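Local coordinates for protein 401aa long hypothetical glucose-1-phosphate thymidylyltransferase (Sulfolobus tokodaii, PDB 2GGO) that probably acts as a bifunctional sugar-1-phosphate nucleotidylyltransferase and amino-sugar acetyltransferase in making UDP-N-acetylglucosamine and UDP-N-acetylgalactosamine, at residues S165-Y170 and N189-D194; T169-I174 and L182-A187. All blocks are in the same frame, centred on the assembly; numbering follows the deposited sequence.

Interaction 1 of 2, residues S165-Y170 and N189-D194; sequences SDIFTY and NLMAKD
Tyr170 lays one face of its ring on Met191 and carries its hydroxyl on to Asp194, so a single side chain from helix 166-173 spans one turn of helix 184-194. Its CG, anti to the carbonyl carbon (chi1 -52°) on a CB directed at the other helix, sends the ring onto Met191. Met191 CB stands 3.8 Å from the centroid of the Tyr170 ring, almost on the ring normal, in a CH-pi contact. Because Met191 CG lies anti to the backbone N (chi1 -169°), the chain passes across the ring face, nearly perpendicular to the tyrosine, with CG 3.7 Å from Tyr170 CE1. Its sulfur ends oblique to the ring, a Met-aromatic contact with SD 5.3 Å from the Tyr170 centroid, and also touches Ile167 CD1 at 4.1 Å; a flexible, polarisable thioether suits both neighbours.

Leu190 and Tyr170 run side by side but point opposite ways, Leu190 CB 3.5 Å from Tyr170 CD2. At the phenolic end, Tyr170 OH donates a 2.8 Å hydrogen bond to Asp194 OD2, approaching from above the carboxylate plane. Lys173 covers the opposite face of the ring as a cation-pi partner. The axes of 166-170 and 189-194 come within 9.5 Å at 118°; both helices belong to the Rossmann-like alpha/beta nucleotidyltransferase domain, where Met191 also reaches sheet strands 117-123 and 197-201.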
loop_
_atom_site.group_PDB
_atom_site.type_symbol
_atom_site.label_atom_id
_atom_site.label_comp_id
_atom_site.label_asym_id
_atom_site.label_seq_id
_atom_site.Cartn_x
_atom_site.Cartn_y
_atom_site.Cartn_z
ATOM N N SER A 165 4.450 0.450 29.186
ATOM C CA SER A 165 3.315 1.213 29.697
ATOM C C SER A 165 3.633 2.663 30.159
ATOM O O SER A 165 2.715 3.453 30.386
ATOM C CB SER A 165 2.615 0.416 30.802
ATOM O OG SER A 165 3.565 -0.282 31.595
ATOM N N ASP A 166 4.916 3.017 30.277
ATOM C CA ASP A 166 5.339 4.407 30.535
ATOM C C ASP A 166 4.909 5.361 29.445
ATOM O O ASP A 166 4.934 6.572 29.646
ATOM C CB ASP A 166 6.856 4.533 30.607
ATOM C CG ASP A 166 7.490 3.427 31.379
ATOM O OD1 ASP A 166 6.826 2.926 32.317
ATOM O OD2 ASP A 166 8.645 3.063 31.037
ATOM N N ILE A 167 4.566 4.831 28.277
ATOM C CA ILE A 167 4.153 5.686 27.189
ATOM C C ILE A 167 2.887 6.489 27.539
ATOM O O ILE A 167 2.770 7.659 27.147
ATOM C CB ILE A 167 3.994 4.918 25.845
ATOM C CG1 ILE A 167 4.096 5.895 24.658
ATOM C CG2 ILE A 167 2.683 4.109 25.797
ATOM C CD1 ILE A 167 5.311 6.841 24.695
ATOM N N PHE A 168 1.970 5.877 28.297
ATOM C CA PHE A 168 0.679 6.503 28.619
ATOM C C PHE A 168 0.840 7.802 29.409
ATOM O O PHE A 168 0.148 8.787 29.154
ATOM C CB PHE A 168 -0.231 5.519 29.348
ATOM C CG PHE A 168 -0.482 4.252 28.581
ATOM C CD1 PHE A 168 -1.305 4.256 27.451
ATOM C CD2 PHE A 168 0.108 3.048 28.981
ATOM C CE1 PHE A 168 -1.538 3.075 26.734
ATOM C CE2 PHE A 168 -0.116 1.861 28.271
ATOM C CZ PHE A 168 -0.946 1.876 27.150
ATOM N N THR A 169 1.782 7.794 30.343
ATOM C CA THR A 169 2.139 8.977 31.104
ATOM C C THR A 169 2.373 10.209 30.213
ATOM O O THR A 169 1.704 11.235 30.384
ATOM C CB THR A 169 3.369 8.693 31.980
ATOM O OG1 THR A 169 3.072 7.598 32.853
ATOM C CG2 THR A 169 3.743 9.911 32.817
ATOM N N TYR A 170 3.298 10.096 29.260
ATOM C CA TYR A 170 3.664 11.222 28.389
ATOM C C TYR A 170 2.612 11.512 27.319
ATOM O O TYR A 170 2.670 12.549 26.659
ATOM C CB TYR A 170 5.041 11.002 27.740
ATOM C CG TYR A 170 6.127 10.668 28.727
ATOM C CD1 TYR A 170 6.263 9.371 29.225
ATOM C CD2 TYR A 170 7.016 11.642 29.174
ATOM C CE1 TYR A 170 7.254 9.043 30.150
ATOM C CE2 TYR A 170 8.022 11.328 30.100
ATOM C CZ TYR A 170 8.132 10.022 30.582
ATOM O OH TYR A 170 9.108 9.683 31.493
ATOM N N ASN A 189 9.010 11.715 22.502
ATOM C CA ASN A 189 10.067 12.720 22.588
ATOM C C ASN A 189 10.366 13.245 23.990
ATOM O O ASN A 189 11.532 13.489 24.320
ATOM C CB ASN A 189 9.840 13.845 21.585
ATOM C CG ASN A 189 10.704 13.692 20.355
ATOM O OD1 ASN A 189 10.354 14.153 19.275
ATOM N ND2 ASN A 189 11.845 13.036 20.515
ATOM N N LEU A 190 9.322 13.392 24.807
ATOM C CA LEU A 190 9.482 13.675 26.238
ATOM C C LEU A 190 10.073 12.475 26.984
ATOM O O LEU A 190 10.963 12.633 27.818
ATOM C CB LEU A 190 8.149 14.057 26.904
ATOM C CG LEU A 190 6.911 14.621 26.193
ATOM C CD1 LEU A 190 5.788 14.657 27.226
ATOM C CD2 LEU A 190 7.127 15.997 25.524
ATOM N N MET A 191 9.558 11.284 26.682
ATOM C CA MET A 191 10.028 10.041 27.291
ATOM C C MET A 191 11.510 9.804 27.017
ATOM O O MET A 191 12.235 9.351 27.896
ATOM C CB MET A 191 9.187 8.849 26.812
ATOM C CG MET A 191 9.427 7.549 27.594
ATOM S SD MET A 191 8.597 6.077 26.942
ATOM C CE MET A 191 9.580 5.741 25.489
ATOM N N ALA A 192 11.951 10.131 25.802
ATOM C CA ALA A 192 13.355 9.980 25.398
ATOM C C ALA A 192 14.318 10.843 26.235
ATOM O O ALA A 192 15.533 10.593 26.260
ATOM C CB ALA A 192 13.525 10.269 23.895
ATOM N N LYS A 193 13.771 11.856 26.912
ATOM C CA LYS A 193 14.560 12.700 27.811
ATOM C C LYS A 193 14.812 12.019 29.157
ATOM O O LYS A 193 15.944 12.022 29.662
ATOM C CB LYS A 193 13.903 14.069 27.989
ATOM C CG LYS A 193 13.813 14.853 26.681
ATOM C CD LYS A 193 15.188 14.973 26.009
ATOM C CE LYS A 193 15.103 14.956 24.482
ATOM N NZ LYS A 193 16.466 14.704 23.881
ATOM N N ASP A 194 13.765 11.412 29.714
ATOM C CA ASP A 194 13.857 10.674 30.979
ATOM C C ASP A 194 14.353 9.250 30.711
ATOM O O ASP A 194 15.345 8.788 31.298
ATOM C CB ASP A 194 12.488 10.624 31.678
ATOM C CG ASP A 194 11.652 11.893 31.458
ATOM O OD1 ASP A 194 12.063 12.784 30.672
ATOM O OD2 ASP A 194 10.562 11.993 32.073
#

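Interaction 2 of 2, residues T169-I174 and L182-A187; sequences TYLDKI and LELTDA
Ile174 presses its side chain against the backbone and methylene of Asp186, just where its own chain leaves the helix. Its CB is directed at the facing segment, and from there the two branches part. CG1 lies over the peptide link that joins Asp186 to Ala187, 3.6 Å from Ala187 N. CD1, at the tip of that branch, comes to 3.5 Å from Asp186 CB. The other branch, CG2, also touches Asp186 CB but reaches Leu182 CD1 as well, at 4.0 Å. A beta-branched residue suits this spot, since it spreads two apolar arms over neighbouring parts of the 182-187 segment. Of the Asp186 side chain, the methylene is what Ile174 touches; with CG anti to the carbonyl carbon (chi1 -76°), the side chain also meets Ile176 and Ser177.

Deeper in, Leu171 CD2 meets Leu182 CD1 at 4.1 Å, the two leucines crossing at about a right angle, while Leu171 CG rests 4.2 Å from Ala187 CB. The small Ala187 allows the backbones to close in, its CA only 4.9 Å from Tyr170 CA; its CB lies 3.6 Å from Tyr170 O. An alanine here instead of Ile174 would remove both arms, and would probably open a gap beside Asp186 CB and leave Leu182 CD1 with Leu171 as its main neighbour across the contact.

Polar links run outward instead: Leu184 N bonds to Thr80 OG1, and Thr80 probably contacts the sugar phosphate substrate. Glu183 O, by contrast, is buried with no partner. The joint therefore depends on the fit of methyl and methylene groups and on close backbone approach, with cohesion coming from apolar burial.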
loop_
_atom_site.group_PDB
_atom_site.type_symbol
_atom_site.label_atom_id
_atom_site.label_comp_id
_atom_site.label_asym_id
_atom_site.label_seq_id
_atom_site.Cartn_x
_atom_site.Cartn_y
_atom_site.Cartn_z
ATOM N N THR A 169 1.782 7.794 30.343
ATOM C CA THR A 169 2.139 8.977 31.104
ATOM C C THR A 169 2.373 10.209 30.213
ATOM O O THR A 169 1.704 11.235 30.384
ATOM C CB THR A 169 3.369 8.693 31.980
ATOM O OG1 THR A 169 3.072 7.598 32.853
ATOM C CG2 THR A 169 3.743 9.911 32.817
ATOM N N TYR A 170 3.298 10.096 29.260
ATOM C CA TYR A 170 3.664 11.222 28.389
ATOM C C TYR A 170 2.612 11.512 27.319
ATOM O O TYR A 170 2.670 12.549 26.659
ATOM C CB TYR A 170 5.041 11.002 27.740
ATOM C CG TYR A 170 6.127 10.668 28.727
ATOM C CD1 TYR A 170 6.263 9.371 29.225
ATOM C CD2 TYR A 170 7.016 11.642 29.174
ATOM C CE1 TYR A 170 7.254 9.043 30.150
ATOM C CE2 TYR A 170 8.022 11.328 30.100
ATOM C CZ TYR A 170 8.132 10.022 30.582
ATOM O OH TYR A 170 9.108 9.683 31.493
ATOM N N LEU A 171 1.657 10.598 27.153
ATOM C CA LEU A 171 0.572 10.776 26.187
ATOM C C LEU A 171 -0.440 11.798 26.696
ATOM O O LEU A 171 -1.075 12.514 25.908
ATOM C CB LEU A 171 -0.135 9.444 25.903
ATOM C CG LEU A 171 0.246 8.589 24.686
ATOM C CD1 LEU A 171 -0.355 7.182 24.811
ATOM C CD2 LEU A 171 -0.178 9.250 23.367
ATOM N N ASP A 172 -0.587 11.840 28.017
ATOM C CA ASP A 172 -1.459 12.799 28.682
ATOM C C ASP A 172 -0.752 14.138 28.812
ATOM O O ASP A 172 -1.342 15.188 28.551
ATOM C CB ASP A 172 -1.851 12.287 30.071
ATOM C CG ASP A 172 -2.555 10.946 30.022
ATOM O OD1 ASP A 172 -3.640 10.835 30.628
ATOM O OD2 ASP A 172 -2.035 10.008 29.376
ATOM N N LYS A 173 0.518 14.084 29.213
ATOM C CA LYS A 173 1.341 15.278 29.393
ATOM C C LYS A 173 1.549 16.017 28.070
ATOM O O LYS A 173 1.768 17.230 28.064
ATOM C CB LYS A 173 2.687 14.935 30.053
ATOM C CG LYS A 173 2.572 14.211 31.406
ATOM C CD LYS A 173 3.681 14.607 32.385
ATOM C CE LYS A 173 5.089 14.278 31.871
ATOM N NZ LYS A 173 5.420 12.823 31.954
ATOM N N ILE A 174 1.459 15.283 26.960
ATOM C CA ILE A 174 1.557 15.868 25.616
ATOM C C ILE A 174 0.266 16.590 25.188
ATOM O O ILE A 174 -0.817 15.988 25.129
ATOM C CB ILE A 174 2.091 14.824 24.547
ATOM C CG1 ILE A 174 3.582 15.066 24.241
ATOM C CG2 ILE A 174 1.247 14.782 23.257
ATOM C CD1 ILE A 174 3.947 16.469 23.711
ATOM N N LEU A 182 -3.475 14.088 17.690
ATOM C CA LEU A 182 -2.731 13.601 18.851
ATOM C C LEU A 182 -1.712 12.590 18.339
ATOM O O LEU A 182 -2.067 11.493 17.904
ATOM C CB LEU A 182 -3.654 13.001 19.925
ATOM C CG LEU A 182 -3.103 12.183 21.122
ATOM C CD1 LEU A 182 -1.731 12.642 21.694
ATOM C CD2 LEU A 182 -4.158 12.096 22.232
ATOM N N GLU A 183 -0.445 12.987 18.371
ATOM C CA GLU A 183 0.622 12.203 17.756
ATOM C C GLU A 183 1.350 11.327 18.759
ATOM O O GLU A 183 1.366 11.605 19.962
ATOM C CB GLU A 183 1.609 13.126 17.042
ATOM C CG GLU A 183 1.036 13.768 15.796
ATOM C CD GLU A 183 1.648 15.126 15.504
ATOM O OE1 GLU A 183 2.759 15.178 14.918
ATOM O OE2 GLU A 183 1.008 16.143 15.857
ATOM N N LEU A 184 1.947 10.257 18.256
ATOM C CA LEU A 184 2.732 9.402 19.105
ATOM C C LEU A 184 4.081 10.050 19.338
ATOM O O LEU A 184 4.439 10.334 20.477
ATOM C CB LEU A 184 2.874 8.000 18.511
ATOM C CG LEU A 184 3.239 6.836 19.443
ATOM C CD1 LEU A 184 2.752 7.022 20.877
ATOM C CD2 LEU A 184 2.689 5.554 18.872
ATOM N N THR A 185 4.804 10.327 18.257
ATOM C CA THR A 185 6.165 10.867 18.338
ATOM C C THR A 185 6.392 11.956 19.405
ATOM O O THR A 185 7.465 12.016 20.003
ATOM C CB THR A 185 6.659 11.372 16.962
ATOM O OG1 THR A 185 5.623 12.125 16.321
ATOM C CG2 THR A 185 7.035 10.203 16.077
ATOM N N ASP A 186 5.387 12.802 19.640
ATOM C CA ASP A 186 5.453 13.860 20.655
ATOM C C ASP A 186 5.738 13.279 22.018
ATOM O O ASP A 186 6.658 13.724 22.708
ATOM C CB ASP A 186 4.130 14.617 20.723
ATOM C CG ASP A 186 3.944 15.592 19.577
ATOM O OD1 ASP A 186 4.957 15.987 18.949
ATOM O OD2 ASP A 186 2.773 15.962 19.314
ATOM N N ALA A 187 4.922 12.287 22.384
ATOM C CA ALA A 187 5.018 11.562 23.651
ATOM C C ALA A 187 6.327 10.783 23.781
ATOM O O ALA A 187 6.911 10.712 24.862
ATOM C CB ALA A 187 3.822 10.633 23.811
#

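In the fold
Both interactions join helix 166-173 to helix 184-194, at successive levels of one interface, and Tyr170 belongs to both. Interaction 2, at the start of the second helix, is a buried contact of aliphatic groups against each other and against backbone, without hydrogen bonds between the segments. Interaction 1 lies toward the end of that helix and is only partly buried; there the packing is aromatic and sulfur-based and finishes in a hydrogen bond to an exposed carboxylate. The two layers merge directly, Leu190 CD2 meeting Ile174 CD1 at 3.7 Å. Interaction 2 is nearer the probable sugar-phosphate site: the Leu184 side chain lies about 3 Å from that of Thr80, the Ile167 side chain about 10 Å.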